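Local atomic coordinates of FMN-dependent nitronate monooxygenase (PDB entry 5LSM), a protein that probably oxidises propionate 3-nitronate to 3-oxopropanoate with molecular oxygen, using FMN as cofactor, and thereby detoxifies nitronates. Residues A[197-205]-A[226-234]. Numbering follows the deposited sequence.
Sequences TFSLLPQII and AAMTMGASA
The Phe198 ring meets Met230 SD, which stands 4.8 Å from the ring centroid and 22° off the ring normal, a rather long Met-aromatic contact; Gly217 of the second subunit also packs against this phenylalanine. The puckered Pro202 ring takes the end of the same methionine, with Met230 CE 3.5 Å from Pro202 CG and close to CB as well. Bends at chi2 (-133°) and chi3 (61°) fold the thioether so that sulfur and methyl reach these two neighbours together. Next to Pro202, Leu201 sends CD2 between the segments, 3.7 Å from Ala227 O and against Met230 CB and Ala232 CB. Ile205 extends CD1 to the turn after the helix, 3.3 Å from Gly231 O. That turn is a Schellman motif: Gly231, with positive phi, is the first residue to leave helical backbone angles, its N bonds to Met228 O, and Ala232 N more weakly to Ala227 O. The contact is mainly apolar packing, partly against backbone carbonyls, with Leu201 and Ile205 also resting on Val212 of strand 212-215. That strand connects helix 197-207 to helix 221-229, and the contact joins the two as is characteristic of the TIM-barrel fold, where neighbouring outer helices pack around the parallel strands.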
ATOM      1  N   THR A 197       0.220  -4.949   0.451  1.00 21.07           N
ATOM      2  CA  THR A 197       0.106  -6.399   0.304  1.00 23.15           C
ATOM      3  C   THR A 197       0.941  -6.946  -0.852  1.00 24.33           C
ATOM      4  O   THR A 197       1.607  -7.975  -0.710  1.00 28.28           O
ATOM      5  CB  THR A 197      -1.356  -6.827   0.142  1.00 23.28           C
ATOM      6  OG1 THR A 197      -1.988  -6.814   1.423  1.00 22.78           O
ATOM      7  CG2 THR A 197      -1.453  -8.249  -0.459  1.00 27.17           C
ATOM      8  N   PHE A 198       0.921  -6.238  -1.974  1.00 24.06           N
ATOM      9  CA  PHE A 198       1.487  -6.731  -3.218  1.00 25.85           C
ATOM     10  C   PHE A 198       2.984  -6.935  -3.106  1.00 26.31           C
ATOM     11  O   PHE A 198       3.555  -7.765  -3.804  1.00 23.95           O
ATOM     12  CB  PHE A 198       1.203  -5.746  -4.356  1.00 27.11           C
ATOM     13  CG  PHE A 198       1.186  -6.377  -5.699  1.00 28.45           C
ATOM     14  CD1 PHE A 198       0.137  -7.217  -6.071  1.00 31.49           C
ATOM     15  CD2 PHE A 198       2.195  -6.127  -6.609  1.00 29.45           C
ATOM     16  CE1 PHE A 198       0.121  -7.810  -7.315  1.00 29.11           C
ATOM     17  CE2 PHE A 198       2.169  -6.703  -7.861  1.00 27.89           C
ATOM     18  CZ  PHE A 198       1.145  -7.558  -8.208  1.00 27.65           C
ATOM     19  N   SER A 199       3.617  -6.121  -2.268  1.00 28.09           N
ATOM     20  CA  SER A 199       5.049  -6.206  -2.040  1.00 28.74           C
ATOM     21  C   SER A 199       5.438  -6.944  -0.752  1.00 27.31           C
ATOM     22  O   SER A 199       6.488  -7.555  -0.703  1.00 24.74           O
ATOM     23  CB  SER A 199       5.636  -4.801  -2.052  1.00 30.33           C
ATOM     24  OG  SER A 199       5.569  -4.279  -3.367  1.00 35.41           O
ATOM     25  N   LEU A 200       4.621  -6.834   0.300  1.00 29.59           N
ATOM     26  CA  LEU A 200       4.908  -7.498   1.584  1.00 29.24           C
ATOM     27  C   LEU A 200       4.863  -9.021   1.454  1.00 27.75           C
ATOM     28  O   LEU A 200       5.782  -9.735   1.910  1.00 28.33           O
ATOM     29  CB  LEU A 200       3.892  -7.068   2.640  1.00 30.22           C
ATOM     30  CG  LEU A 200       4.134  -7.618   4.052  1.00 32.72           C
ATOM     31  CD1 LEU A 200       5.494  -7.155   4.575  1.00 31.03           C
ATOM     32  CD2 LEU A 200       3.010  -7.186   4.990  1.00 34.34           C
ATOM     33  N   LEU A 201       3.798  -9.505   0.822  1.00 25.05           N
ATOM     34  CA  LEU A 201       3.536 -10.930   0.709  1.00 25.15           C
ATOM     35  C   LEU A 201       4.694 -11.718   0.085  1.00 26.82           C
ATOM     36  O   LEU A 201       5.243 -12.609   0.742  1.00 26.01           O
ATOM     37  CB  LEU A 201       2.247 -11.170  -0.066  1.00 23.37           C
ATOM     38  CG  LEU A 201       1.743 -12.604  -0.094  1.00 24.63           C
ATOM     39  CD1 LEU A 201       1.468 -13.068   1.330  1.00 24.64           C
ATOM     40  CD2 LEU A 201       0.473 -12.697  -0.948  1.00 23.79           C
ATOM     41  N   PRO A 202       5.092 -11.385  -1.171  1.00 30.46           N
ATOM     42  CA  PRO A 202       6.159 -12.185  -1.801  1.00 27.99           C
ATOM     43  C   PRO A 202       7.512 -12.021  -1.122  1.00 30.47           C
ATOM     44  O   PRO A 202       8.317 -12.975  -1.115  1.00 35.84           O
ATOM     45  CB  PRO A 202       6.209 -11.669  -3.235  1.00 26.11           C
ATOM     46  CG  PRO A 202       5.518 -10.353  -3.215  1.00 30.59           C
ATOM     47  CD  PRO A 202       4.508 -10.412  -2.113  1.00 30.34           C
ATOM     48  N   GLN A 203       7.747 -10.869  -0.488  1.00 27.22           N
ATOM     49  CA  GLN A 203       8.996 -10.680   0.219  1.00 27.19           C
ATOM     50  C   GLN A 203       9.036 -11.419   1.548  1.00 28.77           C
ATOM     51  O   GLN A 203      10.043 -12.032   1.863  1.00 29.60           O
ATOM     52  CB  GLN A 203       9.333  -9.206   0.364  1.00 28.96           C
ATOM     53  CG  GLN A 203       9.794  -8.603  -0.967  1.00 29.26           C
ATOM     54  CD  GLN A 203      10.048  -7.110  -0.885  1.00 28.01           C
ATOM     55  OE1 GLN A 203      11.195  -6.663  -0.765  1.00 25.25           O
ATOM     56  NE2 GLN A 203       8.979  -6.331  -0.951  1.00 26.24           N
ATOM     57  N   ILE A 204       7.914 -11.487   2.263  1.00 28.14           N
ATOM     58  CA  ILE A 204       7.858 -12.354   3.434  1.00 27.47           C
ATOM     59  C   ILE A 204       8.001 -13.834   3.078  1.00 25.89           C
ATOM     60  O   ILE A 204       8.705 -14.559   3.765  1.00 29.77           O
ATOM     61  CB  ILE A 204       6.600 -12.123   4.311  1.00 27.39           C
ATOM     62  CG1 ILE A 204       6.756 -10.847   5.143  1.00 27.06           C
ATOM     63  CG2 ILE A 204       6.413 -13.282   5.286  1.00 25.73           C
ATOM     64  CD1 ILE A 204       5.514 -10.453   5.927  1.00 25.76           C
ATOM     65  N   ILE A 205       7.323 -14.290   2.032  1.00 27.66           N
ATOM     66  CA  ILE A 205       7.388 -15.705   1.636  1.00 28.34           C
ATOM     67  C   ILE A 205       8.821 -16.084   1.246  1.00 33.87           C
ATOM     68  O   ILE A 205       9.275 -17.172   1.561  1.00 34.67           O
ATOM     69  CB  ILE A 205       6.422 -16.025   0.465  1.00 30.27           C
ATOM     70  CG1 ILE A 205       4.982 -16.122   0.964  1.00 31.80           C
ATOM     71  CG2 ILE A 205       6.803 -17.323  -0.248  1.00 28.01           C
ATOM     72  CD1 ILE A 205       3.962 -15.883  -0.129  1.00 32.99           C
ATOM     73  N   ALA A 226      -5.279 -13.943  -6.748  1.00 28.27           N
ATOM     74  CA  ALA A 226      -4.025 -13.186  -6.799  1.00 25.70           C
ATOM     75  C   ALA A 226      -3.134 -13.481  -5.606  1.00 25.71           C
ATOM     76  O   ALA A 226      -1.939 -13.610  -5.764  1.00 27.57           O
ATOM     77  CB  ALA A 226      -4.313 -11.697  -6.868  1.00 23.65           C
ATOM     78  N   ALA A 227      -3.716 -13.580  -4.411  1.00 27.10           N
ATOM     79  CA  ALA A 227      -2.931 -13.868  -3.199  1.00 30.53           C
ATOM     80  C   ALA A 227      -2.264 -15.226  -3.274  1.00 28.82           C
ATOM     81  O   ALA A 227      -1.078 -15.337  -3.027  1.00 31.71           O
ATOM     82  CB  ALA A 227      -3.793 -13.778  -1.943  1.00 29.81           C
ATOM     83  N   MET A 228      -3.026 -16.248  -3.653  1.00 32.36           N
ATOM     84  CA  MET A 228      -2.532 -17.621  -3.672  1.00 27.90           C
ATOM     85  C   MET A 228      -1.491 -17.807  -4.780  1.00 29.12           C
ATOM     86  O   MET A 228      -0.452 -18.438  -4.577  1.00 30.66           O
ATOM     87  CB  MET A 228      -3.694 -18.590  -3.890  1.00 31.78           C
ATOM     88  CG  MET A 228      -4.773 -18.560  -2.822  1.00 33.15           C
ATOM     89  SD  MET A 228      -4.123 -19.009  -1.215  1.00 40.47           S
ATOM     90  CE  MET A 228      -5.649 -19.100  -0.293  1.00 50.15           C
ATOM     91  N   THR A 229      -1.774 -17.236  -5.946  1.00 29.55           N
ATOM     92  CA  THR A 229      -0.807 -17.120  -7.047  1.00 33.02           C
ATOM     93  C   THR A 229       0.587 -16.677  -6.605  1.00 30.85           C
ATOM     94  O   THR A 229       1.577 -17.094  -7.177  1.00 30.65           O
ATOM     95  CB  THR A 229      -1.305 -16.108  -8.098  1.00 36.29           C
ATOM     96  OG1 THR A 229      -2.567 -16.536  -8.615  1.00 47.63           O
ATOM     97  CG2 THR A 229      -0.340 -15.994  -9.229  1.00 44.07           C
ATOM     98  N   MET A 230       0.645 -15.748  -5.664  1.00 32.00           N
ATOM     99  CA  MET A 230       1.913 -15.249  -5.151  1.00 36.97           C
ATOM    100  C   MET A 230       2.599 -16.220  -4.208  1.00 33.27           C
ATOM    101  O   MET A 230       3.729 -15.972  -3.816  1.00 32.33           O
ATOM    102  CB  MET A 230       1.703 -13.937  -4.395  1.00 43.14           C
ATOM    103  CG  MET A 230       1.022 -12.847  -5.205  1.00 49.15           C
ATOM    104  SD  MET A 230       1.854 -11.268  -5.052  1.00 50.02           S
ATOM    105  CE  MET A 230       3.444 -11.721  -5.723  1.00 47.76           C
ATOM    106  N   GLY A 231       1.874 -17.236  -3.737  1.00 32.54           N
ATOM    107  CA  GLY A 231       2.448 -18.265  -2.854  1.00 27.78           C
ATOM    108  C   GLY A 231       1.933 -18.211  -1.422  1.00 27.62           C
ATOM    109  O   GLY A 231       2.497 -18.835  -0.545  1.00 27.44           O
ATOM    110  N   ALA A 232       0.861 -17.476  -1.174  1.00 27.18           N
ATOM    111  CA  ALA A 232       0.204 -17.545   0.139  1.00 34.40           C
ATOM    112  C   ALA A 232      -0.370 -18.949   0.390  1.00 31.94           C
ATOM    113  O   ALA A 232      -0.898 -19.566  -0.519  1.00 28.75           O
ATOM    114  CB  ALA A 232      -0.911 -16.506   0.226  1.00 35.00           C
ATOM    115  N   SER A 233      -0.335 -19.406   1.640  1.00 33.17           N
ATOM    116  CA  SER A 233      -0.939 -20.697   2.011  1.00 32.20           C
ATOM    117  C   SER A 233      -2.398 -20.552   2.413  1.00 29.59           C
ATOM    118  O   SER A 233      -3.071 -21.536   2.645  1.00 30.28           O
ATOM    119  CB  SER A 233      -0.171 -21.338   3.174  1.00 35.73           C
ATOM    120  OG  SER A 233       1.108 -21.766   2.765  1.00 33.09           O
ATOM    121  N   ALA A 234      -2.853 -19.313   2.569  1.00 29.28           N
ATOM    122  CA  ALA A 234      -4.215 -19.016   3.001  1.00 27.83           C
ATOM    123  C   ALA A 234      -4.393 -17.510   2.942  1.00 27.97           C
ATOM    124  O   ALA A 234      -3.413 -16.765   2.733  1.00 25.11           O
ATOM    125  CB  ALA A 234      -4.458 -19.520   4.420  1.00 26.27           C
TER